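PDB 6TZ0: RNA-dependent RNA Polymerase from Bombyx mori cytoplasmic polyhedrosis virus, which catalyses RNA-templated RNA synthesis, transcribing and replicating the segmented double-stranded RNA genome of the virus. Local coordinates for residues Ser670-Thr674 with Glu684-Gly688; Phe18-Phe23 with Leu896-Tyr900; Leu372-His378 with Met587-Val592; Ala952-Leu956 with Asp1109-Ala1113. All blocks are in the same frame, centred on the assembly; numbering follows the deposited sequence.

Contact 1 of 4, residues Ser670-Thr674 with Glu684-Gly688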
# COMPACT_ATOMS: atom_id res chain seq x y z
N SER A 670 7.23 -26.17 24.73
CA SER A 670 7.43 -25.42 23.51
C SER A 670 8.86 -25.64 23.06
O SER A 670 9.79 -25.62 23.87
CB SER A 670 7.18 -23.93 23.71
OG SER A 670 8.19 -23.33 24.47
N CYS A 671 9.03 -25.86 21.76
CA CYS A 671 10.35 -25.95 21.16
C CYS A 671 10.63 -24.77 20.25
O CYS A 671 11.66 -24.76 19.57
CB CYS A 671 10.48 -27.27 20.41
SG CYS A 671 9.28 -27.42 19.12
N LEU A 672 9.76 -23.77 20.26
CA LEU A 672 9.84 -22.64 19.35
C LEU A 672 10.92 -21.68 19.82
O LEU A 672 10.90 -21.22 20.96
CB LEU A 672 8.48 -21.94 19.29
CG LEU A 672 8.14 -20.88 18.24
CD1 LEU A 672 6.68 -20.98 17.93
CD2 LEU A 672 8.43 -19.49 18.74
N THR A 673 11.86 -21.37 18.92
CA THR A 673 12.95 -20.46 19.26
C THR A 673 12.64 -19.02 18.87
O THR A 673 12.57 -18.14 19.73
CB THR A 673 14.23 -20.93 18.58
OG1 THR A 673 14.04 -20.89 17.17
CG2 THR A 673 14.54 -22.34 18.98
N THR A 674 12.45 -18.77 17.57
CA THR A 674 12.10 -17.44 17.08
C THR A 674 11.03 -17.58 16.01
O THR A 674 10.89 -18.61 15.36
CB THR A 674 13.29 -16.67 16.48
OG1 THR A 674 13.88 -17.43 15.41
CG2 THR A 674 14.36 -16.33 17.52
N GLU A 684 8.89 -19.75 11.08
CA GLU A 684 8.98 -20.42 12.37
C GLU A 684 10.22 -21.29 12.44
O GLU A 684 10.53 -22.02 11.49
CB GLU A 684 7.74 -21.27 12.63
CG GLU A 684 6.48 -20.46 12.77
CD GLU A 684 5.26 -21.33 12.89
OE1 GLU A 684 5.38 -22.56 12.68
OE2 GLU A 684 4.17 -20.80 13.19
N ILE A 685 10.93 -21.21 13.56
CA ILE A 685 12.12 -22.03 13.80
C ILE A 685 11.91 -22.79 15.11
O ILE A 685 11.74 -22.17 16.17
CB ILE A 685 13.39 -21.18 13.86
CG1 ILE A 685 13.63 -20.49 12.52
CG2 ILE A 685 14.58 -22.04 14.16
CD1 ILE A 685 14.67 -19.42 12.57
N PHE A 686 11.91 -24.11 15.03
CA PHE A 686 11.75 -24.99 16.18
C PHE A 686 13.06 -25.73 16.42
O PHE A 686 13.76 -26.07 15.47
CB PHE A 686 10.64 -26.01 15.92
CG PHE A 686 9.31 -25.40 15.62
CD1 PHE A 686 8.49 -24.94 16.64
CD2 PHE A 686 8.87 -25.30 14.32
CE1 PHE A 686 7.27 -24.38 16.36
CE2 PHE A 686 7.65 -24.74 14.03
CZ PHE A 686 6.85 -24.29 15.06
N GLN A 687 13.38 -26.00 17.68
CA GLN A 687 14.59 -26.75 18.00
C GLN A 687 14.29 -27.78 19.08
O GLN A 687 13.75 -27.44 20.14
CB GLN A 687 15.72 -25.84 18.45
CG GLN A 687 17.05 -26.55 18.62
CD GLN A 687 18.20 -25.62 18.94
OE1 GLN A 687 18.00 -24.44 19.20
NE2 GLN A 687 19.41 -26.15 18.91
N GLY A 688 14.68 -29.03 18.83
CA GLY A 688 14.50 -30.10 19.79
C GLY A 688 14.56 -31.46 19.14
O GLY A 688 15.39 -31.69 18.26
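Cys671-Thr674 and Ile685-Gln687 pair within the beta hairpin of strands 672-677 and 682-687, the palm motif C hairpin of RNA polymerases. Its connection carries Asp680 and Asp681, both of which bind magnesium ions in this protein. Three main-chain carbonyls do most of the polar work. Cys671 O accepts from Gln687 N at 2.8 Å in an almost straight bond (168° at the hydrogen), and Phe686 CA adds a CA-H...O contact at 3.4 Å to that same Cys671 O. Ile685 O is gripped twice by one residue. Thr673 N reaches Ile685 O at 2.9 Å, whereas Thr673 OG1, 2.8 Å from Ile685 O, stands above the carbonyl plane. A chi1 of 62° tucks this hydroxyl between the backbone N and the carbonyl carbon of Thr673, and its CG2 methyl then meets Gln687 CB. Nearer the turn the pairing slackens: Ile685 N gives to Thr674 O over a longer 3.2 Å. Strand 682-687 bonds on its other side to strand 541-548, where Glu684 pairs with Ser544 and Phe686 with Leu542, while Cys671 N and Gln687 NE2 make weak bonds with His696 ND1 and Arg539 O. Trp535 packs on Thr673, Thr674, Ile685 and Gln687, while Leu672 and Phe686 share the face covered by helix 690-705, whose His696 ring meets that of Phe686. On that ring, Leu672 CD1 touches Phe686 CE1 at 3.8 Å, and Cys671 SG approaches Phe686 CD1 obliquely at 3.6 Å in a sulfur-aromatic contact.

Contact 2 of 4, residues Phe18-Phe23 with Leu896-Tyr900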
# COMPACT_ATOMS: atom_id res chain seq x y z
N PHE A 18 40.05 -1.94 -24.88
CA PHE A 18 39.83 -0.84 -25.80
C PHE A 18 41.16 -0.20 -26.15
O PHE A 18 41.73 0.53 -25.33
CB PHE A 18 38.85 0.19 -25.25
CG PHE A 18 37.45 -0.31 -25.14
CD1 PHE A 18 36.79 -0.79 -26.26
CD2 PHE A 18 36.75 -0.20 -23.95
CE1 PHE A 18 35.48 -1.23 -26.17
CE2 PHE A 18 35.44 -0.63 -23.87
CZ PHE A 18 34.81 -1.15 -24.97
N THR A 19 41.63 -0.45 -27.35
CA THR A 19 42.71 0.30 -27.96
C THR A 19 42.10 1.48 -28.71
O THR A 19 40.93 1.81 -28.53
CB THR A 19 43.54 -0.61 -28.87
OG1 THR A 19 42.73 -1.04 -29.97
CG2 THR A 19 44.00 -1.84 -28.11
N ARG A 20 42.89 2.14 -29.55
CA ARG A 20 42.32 3.18 -30.38
C ARG A 20 41.76 2.64 -31.69
O ARG A 20 40.95 3.32 -32.33
CB ARG A 20 43.35 4.28 -30.66
CG ARG A 20 43.75 5.04 -29.42
CD ARG A 20 44.54 6.29 -29.76
NE ARG A 20 45.79 6.02 -30.46
CZ ARG A 20 46.95 5.76 -29.86
NH1 ARG A 20 47.02 5.73 -28.54
NH2 ARG A 20 48.03 5.53 -30.58
N GLU A 21 42.17 1.45 -32.10
CA GLU A 21 41.62 0.80 -33.28
C GLU A 21 40.42 -0.08 -32.97
O GLU A 21 39.75 -0.54 -33.90
CB GLU A 21 42.68 -0.05 -33.98
CG GLU A 21 43.80 0.73 -34.64
CD GLU A 21 44.94 1.07 -33.69
OE1 GLU A 21 44.89 0.64 -32.52
OE2 GLU A 21 45.88 1.76 -34.12
N SER A 22 40.15 -0.35 -31.69
CA SER A 22 39.04 -1.21 -31.29
C SER A 22 37.87 -0.45 -30.70
O SER A 22 36.73 -0.90 -30.82
CB SER A 22 39.53 -2.25 -30.28
OG SER A 22 40.00 -1.64 -29.09
N PHE A 23 38.13 0.71 -30.09
CA PHE A 23 37.06 1.48 -29.46
C PHE A 23 36.21 2.19 -30.51
O PHE A 23 34.98 2.25 -30.39
CB PHE A 23 37.67 2.47 -28.48
CG PHE A 23 36.67 3.22 -27.65
CD1 PHE A 23 35.99 2.60 -26.62
CD2 PHE A 23 36.43 4.57 -27.88
CE1 PHE A 23 35.08 3.28 -25.85
CE2 PHE A 23 35.52 5.25 -27.11
CZ PHE A 23 34.85 4.61 -26.10
N LEU A 896 45.28 12.28 -26.35
CA LEU A 896 44.81 10.91 -26.21
C LEU A 896 43.38 10.87 -25.68
O LEU A 896 42.61 9.98 -26.05
CB LEU A 896 45.75 10.14 -25.29
CG LEU A 896 45.48 8.65 -25.12
CD1 LEU A 896 45.58 7.98 -26.46
CD2 LEU A 896 46.48 8.03 -24.16
N LEU A 897 43.01 11.83 -24.84
CA LEU A 897 41.64 11.91 -24.35
C LEU A 897 40.69 12.36 -25.45
O LEU A 897 39.49 12.04 -25.40
CB LEU A 897 41.57 12.88 -23.16
CG LEU A 897 41.82 12.44 -21.71
CD1 LEU A 897 40.72 11.56 -21.22
CD2 LEU A 897 43.13 11.70 -21.51
N HIS A 898 41.20 13.08 -26.46
CA HIS A 898 40.40 13.45 -27.62
C HIS A 898 40.23 12.29 -28.58
O HIS A 898 39.15 12.13 -29.17
CB HIS A 898 41.05 14.64 -28.33
CG HIS A 898 40.32 15.07 -29.57
ND1 HIS A 898 39.15 15.80 -29.53
CD2 HIS A 898 40.58 14.85 -30.88
CE1 HIS A 898 38.73 16.02 -30.76
NE2 HIS A 898 39.58 15.46 -31.60
N GLU A 899 41.27 11.48 -28.76
CA GLU A 899 41.21 10.38 -29.73
C GLU A 899 40.28 9.26 -29.26
O GLU A 899 39.76 8.51 -30.09
CB GLU A 899 42.61 9.86 -30.00
CG GLU A 899 43.46 10.86 -30.77
CD GLU A 899 44.90 10.42 -30.94
OE1 GLU A 899 45.29 9.39 -30.35
OE2 GLU A 899 45.64 11.11 -31.67
N TYR A 900 40.07 9.13 -27.95
CA TYR A 900 39.04 8.24 -27.45
C TYR A 900 37.67 8.90 -27.35
O TYR A 900 36.67 8.21 -27.17
CB TYR A 900 39.39 7.70 -26.06
CG TYR A 900 40.46 6.63 -26.01
CD1 TYR A 900 40.17 5.32 -26.36
CD2 TYR A 900 41.73 6.92 -25.55
CE1 TYR A 900 41.13 4.34 -26.30
CE2 TYR A 900 42.70 5.94 -25.48
CZ TYR A 900 42.39 4.66 -25.85
OH TYR A 900 43.36 3.69 -25.78
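Arg20 and Tyr900 bring their backbones to 6.7 Å between CA atoms, where the first turn of helix 20-35 meets the chain around the end of helix 894-899, and side chains do most of the bridging. The Tyr900 ring is the centrepiece. Arg20 CG sits over one face of it, 4.2 Å from the ring centroid, as a CH-pi contact, and Thr19 O meets its CE1 obliquely. Beyond CG the arginine crosses the tyrosine at about a right angle and bends at chi3 (-61°), which carries the guanidinium past the ring to Leu896 and Glu899. Leu896 CD1 touches Arg20 NH1 at 3.4 Å. Glu899 OE1 lies 3.4 Å from Arg20 NE but well out of the guanidinium plane, so this salt bridge is one of charge alone, with no N-H aimed at the oxygen. Asp895 stands close to the other Glu899 oxygen, and the arginine probably eases that gathering of negative charge. Phe23 meets the tyrosine differently: the edge of Tyr900 is turned toward the Phe23 face, offset, with the planes at 70° and the centroids 6.0 Å apart. Thr19 and Ser22 form a capping box, Thr19 N giving to Ser22 OG at 2.7 Å; separately, Glu21 N makes a weak capping bond to Thr19 OG1. Glu851 O holds the tyrosine hydroxyl, and Phe850 is a second edge-to-face partner of the ring. Around this N-to-C-terminal junction, Phe18 stacks on Phe12 of helix 11-15 and bonds through its backbone to Pro849 and Glu851, while Leu896 rests on Val878 of helix 873-878.

Contact 3 of 4, residues Leu372-His378 with Met587-Val592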
# COMPACT_ATOMS: atom_id res chain seq x y z
N LEU A 372 -19.21 -6.89 26.15
CA LEU A 372 -19.36 -6.58 27.57
C LEU A 372 -19.92 -5.18 27.81
O LEU A 372 -20.73 -4.99 28.71
CB LEU A 372 -18.01 -6.70 28.27
CG LEU A 372 -17.37 -8.09 28.33
CD1 LEU A 372 -15.99 -7.99 28.92
CD2 LEU A 372 -18.22 -9.04 29.12
N MET A 373 -19.47 -4.19 27.04
CA MET A 373 -19.95 -2.83 27.15
C MET A 373 -20.37 -2.36 25.76
O MET A 373 -19.75 -2.74 24.77
CB MET A 373 -18.88 -1.90 27.72
CG MET A 373 -19.36 -0.52 28.04
SD MET A 373 -18.10 0.63 28.61
CE MET A 373 -17.80 -0.01 30.25
N SER A 374 -21.43 -1.56 25.69
CA SER A 374 -22.05 -1.30 24.40
C SER A 374 -22.63 0.10 24.34
O SER A 374 -23.16 0.62 25.32
CB SER A 374 -23.16 -2.32 24.15
OG SER A 374 -23.80 -2.06 22.93
N ASN A 375 -22.56 0.68 23.14
CA ASN A 375 -23.10 1.99 22.82
C ASN A 375 -24.63 1.96 22.86
O ASN A 375 -25.25 0.90 22.92
CB ASN A 375 -22.59 2.39 21.43
CG ASN A 375 -22.71 3.86 21.15
OD1 ASN A 375 -23.18 4.62 21.99
ND2 ASN A 375 -22.28 4.26 19.97
N THR A 376 -25.25 3.14 22.81
CA THR A 376 -26.70 3.23 22.71
C THR A 376 -27.23 2.80 21.35
O THR A 376 -28.41 2.48 21.24
CB THR A 376 -27.18 4.64 23.03
OG1 THR A 376 -26.51 5.58 22.18
CG2 THR A 376 -26.88 4.98 24.47
N ARG A 377 -26.38 2.78 20.32
CA ARG A 377 -26.70 2.14 19.05
C ARG A 377 -26.42 0.64 19.07
O ARG A 377 -26.42 0.02 18.01
CB ARG A 377 -25.88 2.77 17.92
CG ARG A 377 -26.05 4.27 17.72
CD ARG A 377 -27.37 4.67 17.09
NE ARG A 377 -27.51 4.18 15.73
CZ ARG A 377 -28.63 4.24 15.02
NH1 ARG A 377 -29.71 4.81 15.54
NH2 ARG A 377 -28.67 3.75 13.79
N HIS A 378 -26.16 0.08 20.26
CA HIS A 378 -25.79 -1.31 20.49
C HIS A 378 -24.50 -1.70 19.78
O HIS A 378 -24.28 -2.87 19.46
CB HIS A 378 -26.92 -2.27 20.15
CG HIS A 378 -28.15 -2.06 20.98
ND1 HIS A 378 -29.17 -1.23 20.59
CD2 HIS A 378 -28.50 -2.55 22.19
CE1 HIS A 378 -30.11 -1.23 21.52
NE2 HIS A 378 -29.73 -2.02 22.50
N MET A 587 -20.81 9.56 28.34
CA MET A 587 -21.53 8.94 27.24
C MET A 587 -22.46 7.88 27.80
O MET A 587 -22.05 7.10 28.66
CB MET A 587 -20.51 8.34 26.26
CG MET A 587 -21.03 7.69 25.01
SD MET A 587 -19.60 7.22 24.02
CE MET A 587 -20.36 6.25 22.74
N GLU A 588 -23.71 7.88 27.35
CA GLU A 588 -24.66 6.86 27.79
C GLU A 588 -24.29 5.52 27.17
O GLU A 588 -23.92 5.44 26.00
CB GLU A 588 -26.08 7.26 27.39
CG GLU A 588 -27.15 6.34 27.92
CD GLU A 588 -28.54 6.77 27.49
OE1 GLU A 588 -28.65 7.80 26.79
OE2 GLU A 588 -29.51 6.08 27.84
N VAL A 589 -24.37 4.46 27.96
CA VAL A 589 -23.70 3.22 27.61
C VAL A 589 -24.48 2.04 28.19
O VAL A 589 -25.21 2.19 29.16
CB VAL A 589 -22.23 3.28 28.10
CG1 VAL A 589 -22.10 3.00 29.58
CG2 VAL A 589 -21.35 2.42 27.32
N PHE A 590 -24.35 0.88 27.55
CA PHE A 590 -24.96 -0.34 28.05
C PHE A 590 -23.90 -1.31 28.54
O PHE A 590 -22.75 -1.28 28.09
CB PHE A 590 -25.80 -1.04 26.98
CG PHE A 590 -27.04 -0.31 26.61
CD1 PHE A 590 -28.07 -0.19 27.52
CD2 PHE A 590 -27.21 0.20 25.34
CE1 PHE A 590 -29.23 0.46 27.19
CE2 PHE A 590 -28.37 0.86 25.00
CZ PHE A 590 -29.38 0.99 25.93
N GLU A 591 -24.29 -2.16 29.48
CA GLU A 591 -23.40 -3.17 30.04
C GLU A 591 -24.16 -4.47 30.23
O GLU A 591 -25.37 -4.47 30.49
CB GLU A 591 -22.81 -2.73 31.38
CG GLU A 591 -21.80 -1.60 31.28
CD GLU A 591 -21.23 -1.21 32.61
OE1 GLU A 591 -21.68 -1.75 33.63
OE2 GLU A 591 -20.33 -0.34 32.63
N VAL A 592 -23.44 -5.58 30.10
CA VAL A 592 -24.03 -6.89 30.32
C VAL A 592 -24.30 -7.10 31.80
O VAL A 592 -23.42 -6.89 32.65
CB VAL A 592 -23.13 -7.99 29.73
CG1 VAL A 592 -23.43 -9.35 30.33
CG2 VAL A 592 -23.42 -8.08 28.28
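An antiparallel four-stranded sheet of the central polymerase domain supplies this contact, in which Ser374 and Phe590 form a hydrogen-bonded pair between strands 370-375 and 585-591. Ser374 N gives to Phe590 O at 2.8 Å, and Phe590 N returns a bond to Ser374 O. Val592 N continues the pattern with Leu372 O at 3.1 Å. On the face shared by Met373 and Glu591 these two side chains run side by side, and Met373 CE lies 3.5 Å from Glu591 OE2. Met373 CG also meets Val589 CG2 at 3.6 Å. Phe590 and Ser374 point to the other face. With CG anti to its own carbonyl carbon (chi1 -69°), the phenyl ring lies against the type I turn Asn375-His378, and Asn375 O lies in the ring plane at the edge. That same oxygen closes the turn by accepting from His378 N at 2.9 Å. The His378 and Phe590 rings are nearly parallel, 10° apart, yet offset enough to share little overlap. The Thr376 and Glu588 side chains cross at about a right angle, Thr376 CG2 touching Glu588 CG at 3.7 Å. Both glutamates are held from outside, Glu591 by salt bridges to Lys594 and Lys600, and Glu588 OE2 by Ser597 OG. Outward, the turn meets a neighbouring chain, viral structural protein 4, where Arg377 forms a salt bridge with Glu549 of that chain and Phe590 packs on its Ala302. Within the sheet these are the two inner strands, flanked by strand 598-602 beside 585-591 and by strand 380-384 beside 370-375, where a classic beta bulge sets Leu372 and Met373 opposite the single residue Lys382.

Contact 4 of 4, residues Ala952-Leu956 with Asp1109-Ala1113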
# COMPACT_ATOMS: atom_id res chain seq x y z
N ALA A 952 11.67 34.19 11.65
CA ALA A 952 13.13 34.18 11.73
C ALA A 952 13.77 34.23 10.35
O ALA A 952 14.86 34.80 10.20
CB ALA A 952 13.61 32.94 12.49
N ALA A 953 13.11 33.67 9.33
CA ALA A 953 13.62 33.78 7.97
C ALA A 953 13.53 35.22 7.47
O ALA A 953 14.45 35.70 6.80
CB ALA A 953 12.85 32.84 7.05
N SER A 954 12.44 35.92 7.80
CA SER A 954 12.36 37.34 7.45
C SER A 954 13.36 38.17 8.24
O SER A 954 13.89 39.17 7.72
CB SER A 954 10.94 37.85 7.69
OG SER A 954 10.85 39.23 7.42
N ASP A 955 13.65 37.77 9.48
CA ASP A 955 14.65 38.46 10.29
C ASP A 955 16.05 38.28 9.70
O ASP A 955 16.86 39.21 9.71
CB ASP A 955 14.60 37.92 11.72
CG ASP A 955 15.30 38.83 12.71
OD1 ASP A 955 15.77 39.91 12.33
OD2 ASP A 955 15.38 38.44 13.90
N LEU A 956 16.34 37.09 9.17
CA LEU A 956 17.59 36.90 8.43
C LEU A 956 17.58 37.65 7.11
O LEU A 956 18.64 38.07 6.63
CB LEU A 956 17.82 35.41 8.18
CG LEU A 956 18.20 34.61 9.41
CD1 LEU A 956 18.11 33.14 9.11
CD2 LEU A 956 19.62 34.96 9.78
N ASP A 1109 18.89 32.87 14.89
CA ASP A 1109 17.81 33.07 13.93
C ASP A 1109 17.85 32.03 12.82
O ASP A 1109 16.79 31.61 12.34
CB ASP A 1109 17.88 34.47 13.33
CG ASP A 1109 17.52 35.54 14.32
OD1 ASP A 1109 16.68 35.27 15.21
OD2 ASP A 1109 18.07 36.66 14.22
N PHE A 1110 19.05 31.59 12.42
CA PHE A 1110 19.17 30.48 11.49
C PHE A 1110 18.60 29.20 12.09
O PHE A 1110 17.89 28.46 11.41
CB PHE A 1110 20.63 30.27 11.08
CG PHE A 1110 20.86 29.06 10.20
CD1 PHE A 1110 20.51 29.09 8.87
CD2 PHE A 1110 21.42 27.91 10.72
CE1 PHE A 1110 20.71 27.98 8.07
CE2 PHE A 1110 21.62 26.80 9.92
CZ PHE A 1110 21.27 26.84 8.59
N PHE A 1111 18.89 28.94 13.36
CA PHE A 1111 18.35 27.76 14.02
C PHE A 1111 16.83 27.80 14.14
O PHE A 1111 16.18 26.76 14.02
CB PHE A 1111 18.98 27.60 15.40
CG PHE A 1111 20.40 27.15 15.35
CD1 PHE A 1111 20.87 26.43 14.27
CD2 PHE A 1111 21.28 27.50 16.35
CE1 PHE A 1111 22.18 26.04 14.21
CE2 PHE A 1111 22.60 27.11 16.29
CZ PHE A 1111 23.05 26.37 15.22
N VAL A 1112 16.26 28.97 14.39
CA VAL A 1112 14.81 29.08 14.48
C VAL A 1112 14.17 28.97 13.09
O VAL A 1112 13.10 28.36 12.94
CB VAL A 1112 14.41 30.38 15.21
CG1 VAL A 1112 12.90 30.57 15.26
CG2 VAL A 1112 14.96 30.37 16.62
N ALA A 1113 14.82 29.51 12.05
CA ALA A 1113 14.26 29.43 10.70
C ALA A 1113 14.32 28.01 10.15
O ALA A 1113 13.39 27.57 9.46
CB ALA A 1113 14.99 30.39 9.78
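Ala952 and Ala1113 mark the meeting point of two crossing helices, 945-958 and 1107-1114, packed roughly antiparallel in the C-terminal region; the axes of segments 952-956 and 1109-1113 approach to 8.4 Å, their directions 141° apart. Small residues let the backbones approach, the CA atoms of Ala952 and Ala1113 being 5.0 Å apart. The methyl of Ala952 points toward the other helix, between Asp1109 O, Val1112 and the backbone of Ala1113. Its CB lies 3.7 Å from Val1112 CG1 and 4.0 Å from Ala1113 CB. One turn further along, Leu956 reaches across in two branches. Leu956 CD1 settles on the backbone of Phe1110, 3.7 Å from its CA, whereas CG and CD2 lie along the CB of Asp1109. A chi1 of -72°, with CG anti to the carbonyl carbon of Leu956, leans the isobutyl group toward that helix. Beside these apolar contacts two carboxylates come together obliquely, their planes 49° apart, with Asp955 OD2 and Asp1109 OD2 3.2 Å from each other. Arg959 probably tempers the repulsion: it makes a salt bridge with Asp955 OD1 and a long, weak ion pair with Asp1109 OD2. In the outer shell Leu963 packs on both Leu956 and Ala1113, Leu1106 packs on Leu956, and helix 1118-1132 backs Phe1110 and Phe1111 through Leu1124. A further tie between the helices is the hydrogen bond linking Ser949 OG to the carbonyl oxygen of Ala1113.

The four contacts sample a large polymerase at separate places, and none touches another. Contact 2 opens first along the chain and closes only after contacts 3 and 1, in that order, so it joins the N-terminal part to the C-terminal region across the polymerase domain; contact 4 follows. Contacts 1 and 3 share the central polymerase domain but belong to different antiparallel sheets, with centres about 43 Å apart: one near the magnesium-binding residues, the other at the surface against viral structural protein 4. Contacts 2 and 3 are farthest separated, about 84 Å between centres, on opposite sides of the chain's centre. Contact 4 lies about 53 to 57 Å from the other three, centre to centre.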